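Local coordinates for protein 6-phospho-alpha-glucosidase (Merdibacter massiliensis, PDB 6VC6) that probably hydrolyses alpha-glucosides phosphorylated at the glucose 6-position, with the help of bound NAD and a manganese ion, as family 4 glycoside hydrolases do, at residues L20-R25 against A318-M323; I324-A329 against C361-N366; N175-V180 against L191-F196. All coordinates share one frame; numbering follows the deposited sequence.

Contact 1 (L20-R25 against A318-M323); sequences LKSFVR and AHAEMM. With NAD (nicotinamide-adenine-dinucleotide), chain G.
S22 meets A320 and E321 where two helices lie beside each other on the Rossmann-type part of the enzyme. Helix 16-25 is the first helix of that fold. It follows strand 4-9 and the glycine-rich turn that holds S13, a hydrogen-bonding partner of NAD. Through L20 it also packs on strand 32-38 and helix 42-59. Helix 318-331 comes from much later in the chain. S22 carries the contact. Its hydroxyl lies anti to the carbonyl carbon (chi1 -67°), which brings it back along its own helix to a hydrogen bond with G18 O, one turn earlier. The polar atom is thus satisfied without help from the second helix. What it offers A320 is simple van der Waals contact, with S22 OG 3.5 Å from A320 CB. S22 CB lies behind it, 4.0 Å from the same methyl. E321 adds its CG methylene, 4.0 Å from S22 OG. The helices come close here, with CA atoms of S22 and E321 6.3 Å apart. R25 NH1 is 5.7 Å from E321 OE2, so these opposite charges do not touch; R25 has a long, weak ion pair with D317. Next to A320, H319 sends its ring elsewhere. With CG anti to the backbone N (chi1 170°), the imidazole reaches the nicotinamide of NAD. ND1 is hydrogen-bonded to D171, and the ring stacks on Y145. An alanine in place of H319 would remove the imidazole, which would probably leave D171 without this partner and open a gap beside the nicotinamide. The ring approaches the cofactor obliquely, with H319 CE1 3.2 Å from NAD C5N and 3.4 Å from NAD C4N.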
loop_
_atom_site.group_PDB
_atom_site.type_symbol
_atom_site.label_atom_id
_atom_site.label_comp_id
_atom_site.label_asym_id
_atom_site.label_seq_id
_atom_site.Cartn_x
_atom_site.Cartn_y
_atom_site.Cartn_z
ATOM N N LEU A 20 -6.727 -11.182 11.888
ATOM C CA LEU A 20 -6.955 -12.069 13.023
ATOM C C LEU A 20 -7.249 -13.491 12.564
ATOM O O LEU A 20 -6.827 -14.460 13.208
ATOM C CB LEU A 20 -8.101 -11.536 13.885
ATOM C CG LEU A 20 -8.003 -10.075 14.328
ATOM C CD1 LEU A 20 -9.179 -9.707 15.220
ATOM C CD2 LEU A 20 -6.685 -9.813 15.040
ATOM N N LYS A 21 -7.974 -13.637 11.452
ATOM C CA LYS A 21 -8.246 -14.970 10.924
ATOM C C LYS A 21 -7.013 -15.570 10.261
ATOM O O LYS A 21 -6.848 -16.795 10.257
ATOM C CB LYS A 21 -9.413 -14.913 9.938
ATOM C CG LYS A 21 -10.755 -14.622 10.591
ATOM C CD LYS A 21 -11.580 -13.650 9.762
ATOM C CE LYS A 21 -12.630 -14.371 8.937
ATOM N NZ LYS A 21 -13.719 -13.450 8.509
ATOM N N SER A 22 -6.141 -14.730 9.697
ATOM C CA SER A 22 -4.908 -15.235 9.103
ATOM C C SER A 22 -3.933 -15.705 10.174
ATOM O O SER A 22 -3.255 -16.724 9.998
ATOM C CB SER A 22 -4.268 -14.159 8.227
ATOM O OG SER A 22 -5.065 -13.884 7.088
ATOM N N PHE A 23 -3.846 -14.974 11.290
ATOM C CA PHE A 23 -2.990 -15.394 12.395
ATOM C C PHE A 23 -3.378 -16.774 12.908
ATOM O O PHE A 23 -2.517 -17.528 13.377
ATOM C CB PHE A 23 -3.058 -14.374 13.533
ATOM C CG PHE A 23 -2.344 -13.084 13.240
ATOM C CD1 PHE A 23 -1.157 -13.077 12.529
ATOM C CD2 PHE A 23 -2.861 -11.877 13.683
ATOM C CE1 PHE A 23 -0.496 -11.890 12.264
ATOM C CE2 PHE A 23 -2.207 -10.687 13.420
ATOM C CZ PHE A 23 -1.024 -10.695 12.709
ATOM N N VAL A 24 -4.663 -17.122 12.825
ATOM C CA VAL A 24 -5.110 -18.445 13.245
ATOM C C VAL A 24 -4.691 -19.500 12.226
ATOM O O VAL A 24 -4.261 -20.600 12.590
ATOM C CB VAL A 24 -6.634 -18.442 13.466
ATOM C CG1 VAL A 24 -7.165 -19.862 13.586
ATOM C CG2 VAL A 24 -6.990 -17.625 14.699
ATOM N N ARG A 25 -4.804 -19.180 10.935
ATOM C CA ARG A 25 -4.498 -20.161 9.898
ATOM C C ARG A 25 -3.001 -20.442 9.828
ATOM O O ARG A 25 -2.580 -21.604 9.811
ATOM C CB ARG A 25 -5.026 -19.678 8.548
ATOM C CG ARG A 25 -6.523 -19.859 8.381
ATOM C CD ARG A 25 -7.100 -18.853 7.404
ATOM N NE ARG A 25 -8.559 -18.884 7.398
ATOM C CZ ARG A 25 -9.325 -17.905 6.929
ATOM N NH1 ARG A 25 -8.768 -16.812 6.423
ATOM N NH2 ARG A 25 -10.646 -18.018 6.964
ATOM N N ALA A 318 -5.546 -12.944 1.261
ATOM C CA ALA A 318 -4.293 -12.715 0.549
ATOM C C ALA A 318 -3.608 -11.437 1.017
ATOM O O ALA A 318 -2.374 -11.374 1.082
ATOM C CB ALA A 318 -4.548 -12.663 -0.957
ATOM N N HIS A 319 -4.389 -10.410 1.353
ATOM C CA HIS A 319 -3.804 -9.150 1.801
ATOM C C HIS A 319 -3.090 -9.319 3.137
ATOM O O HIS A 319 -1.946 -8.878 3.301
ATOM C CB HIS A 319 -4.884 -8.074 1.901
ATOM C CG HIS A 319 -4.423 -6.821 2.577
ATOM N ND1 HIS A 319 -3.681 -5.856 1.931
ATOM C CD2 HIS A 319 -4.595 -6.376 3.844
ATOM C CE1 HIS A 319 -3.416 -4.872 2.770
ATOM N NE2 HIS A 319 -3.961 -5.161 3.938
ATOM N N ALA A 320 -3.751 -9.956 4.105
ATOM C CA ALA A 320 -3.139 -10.142 5.416
ATOM C C ALA A 320 -2.028 -11.181 5.380
ATOM O O ALA A 320 -1.071 -11.088 6.158
ATOM C CB ALA A 320 -4.201 -10.541 6.439
ATOM N N GLU A 321 -2.133 -12.173 4.493
ATOM C CA GLU A 321 -1.146 -13.247 4.475
ATOM C C GLU A 321 0.216 -12.755 4.011
ATOM O O GLU A 321 1.244 -13.250 4.483
ATOM C CB GLU A 321 -1.619 -14.392 3.582
ATOM C CG GLU A 321 -2.638 -15.302 4.239
ATOM C CD GLU A 321 -2.826 -16.599 3.483
ATOM O OE1 GLU A 321 -2.116 -16.810 2.476
ATOM O OE2 GLU A 321 -3.689 -17.404 3.891
HETATM N N MSE A 322 0.251 -11.788 3.105
HETATM C CA MSE A 322 1.524 -11.376 2.548
HETATM C C MSE A 322 2.388 -10.668 3.580
HETATM O O MSE A 322 3.606 -10.829 3.591
HETATM C CB MSE A 322 1.340 -10.452 1.359
HETATM C CG MSE A 322 2.658 -10.195 0.682
HETATM SE SE MSE A 322 2.503 -9.221 -0.973
HETATM C CE MSE A 322 2.955 -7.469 -0.275
HETATM N N MSE A 323 1.759 -9.863 4.427
HETATM C CA MSE A 323 2.491 -9.180 5.487
HETATM C C MSE A 323 3.005 -10.196 6.499
HETATM O O MSE A 323 4.115 -10.058 7.015
HETATM C CB MSE A 323 1.620 -8.130 6.188
HETATM C CG MSE A 323 2.356 -7.397 7.308
HETATM SE SE MSE A 323 1.579 -5.689 7.857
HETATM C CE MSE A 323 2.490 -4.501 6.612
HETATM P PA NAD G . -9.913 2.248 7.538
HETATM O O1A NAD G . -10.961 1.162 7.515
HETATM O O2A NAD G . -10.325 3.691 7.701
HETATM O O5B NAD G . -8.846 1.902 8.690
HETATM C C5B NAD G . -7.943 2.896 9.162
HETATM C C4B NAD G . -7.778 2.756 10.666
HETATM O O4B NAD G . -6.588 3.425 11.090
HETATM C C3B NAD G . -8.947 3.401 11.394
HETATM O O3B NAD G . -9.493 2.474 12.335
HETATM C C2B NAD G . -8.354 4.581 12.132
HETATM O O2B NAD G . -8.948 4.720 13.424
HETATM C C1B NAD G . -6.883 4.219 12.239
HETATM N N9A NAD G . -6.020 5.424 12.302
HETATM C C8A NAD G . -6.140 6.547 11.568
HETATM N N7A NAD G . -5.179 7.449 11.899
HETATM C C5A NAD G . -4.426 6.899 12.870
HETATM C C6A NAD G . -3.248 7.303 13.675
HETATM N N6A NAD G . -2.662 8.512 13.504
HETATM N N1A NAD G . -2.778 6.423 14.588
HETATM C C2A NAD G . -3.348 5.217 14.771
HETATM N N3A NAD G . -4.416 4.787 14.078
HETATM C C4A NAD G . -4.990 5.569 13.135
HETATM O O3 NAD G . -9.001 2.132 6.216
HETATM P PN NAD G . -8.855 0.768 5.378
HETATM O O1N NAD G . -9.689 0.888 4.124
HETATM O O2N NAD G . -9.023 -0.417 6.301
HETATM O O5D NAD G . -7.307 0.871 4.962
HETATM C C5D NAD G . -6.288 0.533 5.900
HETATM C C4D NAD G . -4.957 1.033 5.362
HETATM O O4D NAD G . -4.293 -0.013 4.649
HETATM C C3D NAD G . -5.173 2.176 4.381
HETATM O O3D NAD G . -4.264 3.234 4.692
HETATM C C2D NAD G . -4.800 1.600 3.034
HETATM O O2D NAD G . -4.209 2.591 2.193
HETATM C C1D NAD G . -3.798 0.530 3.425
HETATM N N1N NAD G . -3.632 -0.487 2.389
HETATM C C2N NAD G . -2.444 -0.542 1.785
HETATM C C3N NAD G . -2.188 -1.471 0.793
HETATM C C7N NAD G . -0.836 -1.485 0.145
HETATM O O7N NAD G . -0.669 -2.124 -0.880
HETATM N N7N NAD G . 0.146 -0.782 0.708
HETATM C C4N NAD G . -3.184 -2.369 0.432
HETATM C C5N NAD G . -4.416 -2.291 1.073
HETATM C C6N NAD G . -4.617 -1.335 2.065
#

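Contact 2 (I324-A329 against C361-N366); sequences IKVAEA and CELGIN
L363 points its side chain at helix 318-331 and fits against A329 and V326. These three residues supply nearly all of the contact. The helix packs across one face of the mixed sheet of this alpha/beta fold, at its antiparallel end. It crosses the strand at 69°, with the short-segment axes 7.7 Å apart at closest. The CD1 methyl of L363 reaches V326 CG1 at 3.8 Å, and the two side chains meet at an angle. Its chi1 of -117° is away from the usual staggered positions, which suggests some torsional strain. The base of the side chain faces A329, with L363 CB 4.3 Å from A329 CB. An alanine is small enough to let the helix backbone come this near the strand. A329 CB also lies 3.8 Å from L363 O. The backbones themselves touch here: A329 O is 3.3 Å from L363 O. Both are acceptors, so this is close packing and not a bond. A329 O also rests on G364, 3.6 Å from its CA. V326 takes part through one branch, CG1, which stands anti to the backbone N. All four touching residues are buried, and the side chains that meet are apolar. Strand 356-364 lies between strands 336-343 and 367-370, and L363 pairs with T336 through backbone hydrogen bonds. A329 also packs on T336 and F338, so helix 318-331 rests on both strands 336-343 and 356-364.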
loop_
_atom_site.group_PDB
_atom_site.type_symbol
_atom_site.label_atom_id
_atom_site.label_comp_id
_atom_site.label_asym_id
_atom_site.label_seq_id
_atom_site.Cartn_x
_atom_site.Cartn_y
_atom_site.Cartn_z
ATOM N N ILE A 324 2.198 -11.223 6.779
ATOM C CA ILE A 324 2.646 -12.278 7.683
ATOM C C ILE A 324 3.803 -13.050 7.065
ATOM O O ILE A 324 4.784 -13.374 7.744
ATOM C CB ILE A 324 1.479 -13.211 8.052
ATOM C CG1 ILE A 324 0.386 -12.440 8.793
ATOM C CG2 ILE A 324 1.976 -14.368 8.910
ATOM C CD1 ILE A 324 -0.867 -13.251 9.023
ATOM N N LYS A 325 3.711 -13.352 5.767
ATOM C CA LYS A 325 4.803 -14.048 5.092
ATOM C C LYS A 325 6.066 -13.197 5.074
ATOM O O LYS A 325 7.180 -13.725 5.165
ATOM C CB LYS A 325 4.389 -14.426 3.669
ATOM C CG LYS A 325 3.284 -15.468 3.593
ATOM C CD LYS A 325 3.827 -16.874 3.777
ATOM C CE LYS A 325 2.703 -17.897 3.787
ATOM N NZ LYS A 325 1.753 -17.688 2.659
ATOM N N VAL A 326 5.912 -11.876 4.956
ATOM C CA VAL A 326 7.065 -10.984 5.048
ATOM C C VAL A 326 7.678 -11.057 6.439
ATOM O O VAL A 326 8.906 -11.092 6.594
ATOM C CB VAL A 326 6.659 -9.544 4.677
ATOM C CG1 VAL A 326 7.726 -8.554 5.117
ATOM C CG2 VAL A 326 6.417 -9.430 3.180
ATOM N N ALA A 327 6.835 -11.093 7.473
ATOM C CA ALA A 327 7.339 -11.229 8.836
ATOM C C ALA A 327 8.020 -12.576 9.041
ATOM O O ALA A 327 9.004 -12.674 9.783
ATOM C CB ALA A 327 6.203 -11.042 9.840
ATOM N N GLU A 328 7.510 -13.626 8.392
ATOM C CA GLU A 328 8.147 -14.938 8.483
ATOM C C GLU A 328 9.527 -14.921 7.839
ATOM O O GLU A 328 10.500 -15.415 8.421
ATOM C CB GLU A 328 7.266 -15.998 7.824
ATOM C CG GLU A 328 5.978 -16.302 8.565
ATOM C CD GLU A 328 5.109 -17.294 7.818
ATOM O OE1 GLU A 328 3.874 -17.264 8.003
ATOM O OE2 GLU A 328 5.661 -18.102 7.043
ATOM N N ALA A 329 9.627 -14.360 6.631
ATOM C CA ALA A 329 10.915 -14.286 5.949
ATOM C C ALA A 329 11.924 -13.471 6.746
ATOM O O ALA A 329 13.121 -13.775 6.726
ATOM C CB ALA A 329 10.736 -13.690 4.553
ATOM N N CYS A 361 13.539 -8.147 -4.021
ATOM C CA CYS A 361 14.588 -8.217 -3.014
ATOM C C CYS A 361 14.512 -9.544 -2.274
ATOM O O CYS A 361 13.438 -10.132 -2.131
ATOM C CB CYS A 361 14.478 -7.075 -1.990
ATOM S SG CYS A 361 14.320 -5.414 -2.683
ATOM N N GLU A 362 15.668 -10.009 -1.804
ATOM C CA GLU A 362 15.706 -11.061 -0.800
ATOM C C GLU A 362 15.472 -10.443 0.572
ATOM O O GLU A 362 15.925 -9.330 0.849
ATOM C CB GLU A 362 17.047 -11.794 -0.820
ATOM C CG GLU A 362 17.170 -12.884 -1.875
ATOM C CD GLU A 362 18.475 -13.652 -1.756
ATOM O OE1 GLU A 362 19.153 -13.511 -0.716
ATOM O OE2 GLU A 362 18.834 -14.387 -2.699
ATOM N N LEU A 363 14.759 -11.166 1.434
ATOM C CA LEU A 363 14.330 -10.628 2.720
ATOM C C LEU A 363 14.772 -11.552 3.843
ATOM O O LEU A 363 14.343 -12.709 3.903
ATOM C CB LEU A 363 12.812 -10.433 2.752
ATOM C CG LEU A 363 12.347 -8.987 2.927
ATOM C CD1 LEU A 363 10.835 -8.921 3.041
ATOM C CD2 LEU A 363 13.011 -8.355 4.140
ATOM N N GLY A 364 15.615 -11.037 4.735
ATOM C CA GLY A 364 16.056 -11.783 5.896
ATOM C C GLY A 364 16.015 -10.954 7.163
ATOM O O GLY A 364 15.321 -9.934 7.219
ATOM N N ILE A 365 16.761 -11.378 8.188
ATOM C CA ILE A 365 16.771 -10.652 9.456
ATOM C C ILE A 365 17.392 -9.272 9.289
ATOM O O ILE A 365 17.088 -8.349 10.057
ATOM C CB ILE A 365 17.505 -11.474 10.538
ATOM C CG1 ILE A 365 17.012 -11.090 11.936
ATOM C CG2 ILE A 365 19.013 -11.289 10.438
ATOM C CD1 ILE A 365 15.748 -11.800 12.358
ATOM N N ASN A 366 18.256 -9.099 8.290
ATOM C CA ASN A 366 18.984 -7.856 8.090
ATOM C C ASN A 366 18.310 -6.938 7.081
ATOM O O ASN A 366 18.935 -5.978 6.617
ATOM C CB ASN A 366 20.419 -8.156 7.658
ATOM C CG ASN A 366 21.163 -9.011 8.667
ATOM O OD1 ASN A 366 21.467 -10.175 8.408
ATOM N ND2 ASN A 366 21.454 -8.436 9.828
#

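Contact 3 (N175-V180 against L191-F196); sequences NIMRSV and LDPVYF
M177 and V180 pack on L191 and P193 in an apolar contact between a helix and an edge strand. It joins helix 172-184 to the first strand of a small antiparallel sheet. The helix runs at 131° to the strand, slanted rather than antiparallel, and the axes of the two short segments are 10.1 Å apart at closest. Side chains bridge that distance. M177 and L191 do most of it. M177 is a selenomethionine in this crystal. The chain bends at chi2 (-63°) and again at chi3, and the selenium ends beside P193 and L191. There M177 SE lies 3.9 Å from P193 CB and 4.2 Å from L191 CB. It meets the proline ring at its CB-CG side, and the two groups pass at a slant. L191 reaches the helix with one methyl, CD1. L191 CD1 is 4.0 Å from V180 CG1, and it also comes 3.4 Å from M177 O, so it touches the helix backbone as well as a side chain. F204 of strand 201-209 touches both M177 and P193, and L259 of strand 259-260 packs on M177 and V180 in the same apolar cluster. Helix 172-184 follows the last parallel strand of the Rossmann-type sheet, 166-169. The link between them holds C170 and D171, and Q172 opens the helix; all three line the sugar-phosphate pocket, and C170 binds manganese together with H200, which lies just beyond strand 191-196. S179 faces away from the strand. Its OG gives a 3.0 Å hydrogen bond to N175 O, at a C=O...donor angle of 148°. S179 N bonds that oxygen from the opposite face of the carbonyl plane.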
loop_
_atom_site.group_PDB
_atom_site.type_symbol
_atom_site.label_atom_id
_atom_site.label_comp_id
_atom_site.label_asym_id
_atom_site.label_seq_id
_atom_site.Cartn_x
_atom_site.Cartn_y
_atom_site.Cartn_z
ATOM N N ASN A 175 -0.475 -9.216 -6.374
ATOM C CA ASN A 175 -1.816 -9.437 -6.904
ATOM C C ASN A 175 -1.803 -9.576 -8.421
ATOM O O ASN A 175 -2.636 -10.294 -8.986
ATOM C CB ASN A 175 -2.745 -8.301 -6.480
ATOM C CG ASN A 175 -3.244 -8.460 -5.058
ATOM O OD1 ASN A 175 -3.290 -9.568 -4.525
ATOM N ND2 ASN A 175 -3.623 -7.350 -4.436
ATOM N N ILE A 176 -0.870 -8.901 -9.094
ATOM C CA ILE A 176 -0.728 -9.076 -10.535
ATOM C C ILE A 176 -0.182 -10.463 -10.849
ATOM O O ILE A 176 -0.625 -11.120 -11.799
ATOM C CB ILE A 176 0.162 -7.964 -11.117
ATOM C CG1 ILE A 176 -0.604 -6.641 -11.149
ATOM C CG2 ILE A 176 0.647 -8.330 -12.512
ATOM C CD1 ILE A 176 0.285 -5.431 -11.244
HETATM N N MSE A 177 0.776 -10.934 -10.056
HETATM C CA MSE A 177 1.310 -12.282 -10.211
HETATM C C MSE A 177 0.218 -13.314 -9.957
HETATM O O MSE A 177 0.146 -14.339 -10.635
HETATM C CB MSE A 177 2.491 -12.510 -9.264
HETATM C CG MSE A 177 3.753 -11.743 -9.638
HETATM SE SE MSE A 177 4.493 -12.262 -11.370
HETATM C CE MSE A 177 3.745 -10.831 -12.468
ATOM N N ARG A 178 -0.635 -13.030 -8.970
ATOM C CA ARG A 178 -1.779 -13.900 -8.711
ATOM C C ARG A 178 -2.741 -13.903 -9.892
ATOM O O ARG A 178 -3.279 -14.954 -10.261
ATOM C CB ARG A 178 -2.498 -13.458 -7.437
ATOM C CG ARG A 178 -1.742 -13.758 -6.154
ATOM C CD ARG A 178 -2.462 -13.180 -4.945
ATOM N NE ARG A 178 -1.877 -13.636 -3.688
ATOM C CZ ARG A 178 -2.266 -14.726 -3.034
ATOM N NH1 ARG A 178 -3.245 -15.477 -3.518
ATOM N NH2 ARG A 178 -1.675 -15.066 -1.896
ATOM N N SER A 179 -2.969 -12.735 -10.497
ATOM C CA SER A 179 -3.823 -12.667 -11.678
ATOM C C SER A 179 -3.196 -13.409 -12.851
ATOM O O SER A 179 -3.902 -14.053 -13.635
ATOM C CB SER A 179 -4.093 -11.210 -12.047
ATOM O OG SER A 179 -4.836 -10.555 -11.035
ATOM N N VAL A 180 -1.871 -13.325 -12.988
ATOM C CA VAL A 180 -1.181 -14.050 -14.050
ATOM C C VAL A 180 -1.302 -15.554 -13.834
ATOM O O VAL A 180 -1.465 -16.322 -14.790
ATOM C CB VAL A 180 0.289 -13.600 -14.128
ATOM C CG1 VAL A 180 1.123 -14.606 -14.905
ATOM C CG2 VAL A 180 0.387 -12.218 -14.758
ATOM N N LEU A 191 6.152 -18.314 -10.007
ATOM C CA LEU A 191 6.484 -17.249 -10.942
ATOM C C LEU A 191 7.605 -16.399 -10.361
ATOM O O LEU A 191 7.527 -15.968 -9.205
ATOM C CB LEU A 191 5.260 -16.379 -11.241
ATOM C CG LEU A 191 4.003 -17.101 -11.731
ATOM C CD1 LEU A 191 2.790 -16.186 -11.644
ATOM C CD2 LEU A 191 4.192 -17.609 -13.152
ATOM N N ASP A 192 8.646 -16.164 -11.161
ATOM C CA ASP A 192 9.782 -15.348 -10.743
ATOM C C ASP A 192 9.810 -14.063 -11.558
ATOM O O ASP A 192 10.252 -14.073 -12.719
ATOM C CB ASP A 192 11.096 -16.117 -10.912
ATOM C CG ASP A 192 11.205 -17.296 -9.966
ATOM O OD1 ASP A 192 11.666 -18.369 -10.405
ATOM O OD2 ASP A 192 10.825 -17.150 -8.785
ATOM N N PRO A 193 9.354 -12.941 -11.012
ATOM C CA PRO A 193 9.286 -11.704 -11.789
ATOM C C PRO A 193 10.564 -10.878 -11.713
ATOM O O PRO A 193 11.359 -10.981 -10.776
ATOM C CB PRO A 193 8.122 -10.955 -11.125
ATOM C CG PRO A 193 8.210 -11.371 -9.693
ATOM C CD PRO A 193 8.724 -12.796 -9.687
ATOM N N VAL A 194 10.746 -10.054 -12.741
ATOM C CA VAL A 194 11.730 -8.977 -12.748
ATOM C C VAL A 194 10.951 -7.676 -12.876
ATOM O O VAL A 194 10.231 -7.473 -13.863
ATOM C CB VAL A 194 12.751 -9.131 -13.885
ATOM C CG1 VAL A 194 13.772 -8.004 -13.834
ATOM C CG2 VAL A 194 13.441 -10.484 -13.799
ATOM N N TYR A 195 11.086 -6.802 -11.881
ATOM C CA TYR A 195 10.190 -5.666 -11.721
ATOM C C TYR A 195 10.989 -4.425 -11.352
ATOM O O TYR A 195 12.007 -4.505 -10.660
ATOM C CB TYR A 195 9.132 -5.974 -10.647
ATOM C CG TYR A 195 8.152 -4.861 -10.348
ATOM C CD1 TYR A 195 8.433 -3.901 -9.383
ATOM C CD2 TYR A 195 6.932 -4.787 -11.009
ATOM C CE1 TYR A 195 7.537 -2.890 -9.099
ATOM C CE2 TYR A 195 6.029 -3.779 -10.730
ATOM C CZ TYR A 195 6.336 -2.834 -9.774
ATOM O OH TYR A 195 5.440 -1.829 -9.492
ATOM N N PHE A 196 10.515 -3.273 -11.825
ATOM C CA PHE A 196 11.102 -1.993 -11.460
ATOM C C PHE A 196 10.017 -0.927 -11.479
ATOM O O PHE A 196 9.002 -1.065 -12.168
ATOM C CB PHE A 196 12.258 -1.598 -12.397
ATOM C CG PHE A 196 11.814 -1.004 -13.713
ATOM C CD1 PHE A 196 11.601 0.364 -13.844
ATOM C CD2 PHE A 196 11.633 -1.810 -14.824
ATOM C CE1 PHE A 196 11.196 0.907 -15.050
ATOM C CE2 PHE A 196 11.232 -1.270 -16.034
ATOM C CZ PHE A 196 11.014 0.090 -16.147
#

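Overall arrangement
Contacts 1 and 2 follow each other on helix 318-331, with centres 15 Å apart. I324 of contact 2 joins them: its CD1 is 3.5 Å from F23 CD1 and 3.6 Å from S22 CB. Contact 3 lies between the two halves of contact 1 in the sequence, 20 Å away centre to centre. It still touches contact 1, with R178 CZ 3.7 Å from A318 CB. Contacts 2 and 3 do not touch; their nearest atoms are about 6 Å apart. Contact 1 alone reaches a ligand, through H319 and NAD. The side chain of V326 is about 11 Å from NAD, and that of M177 about 13 Å from the sugar phosphate.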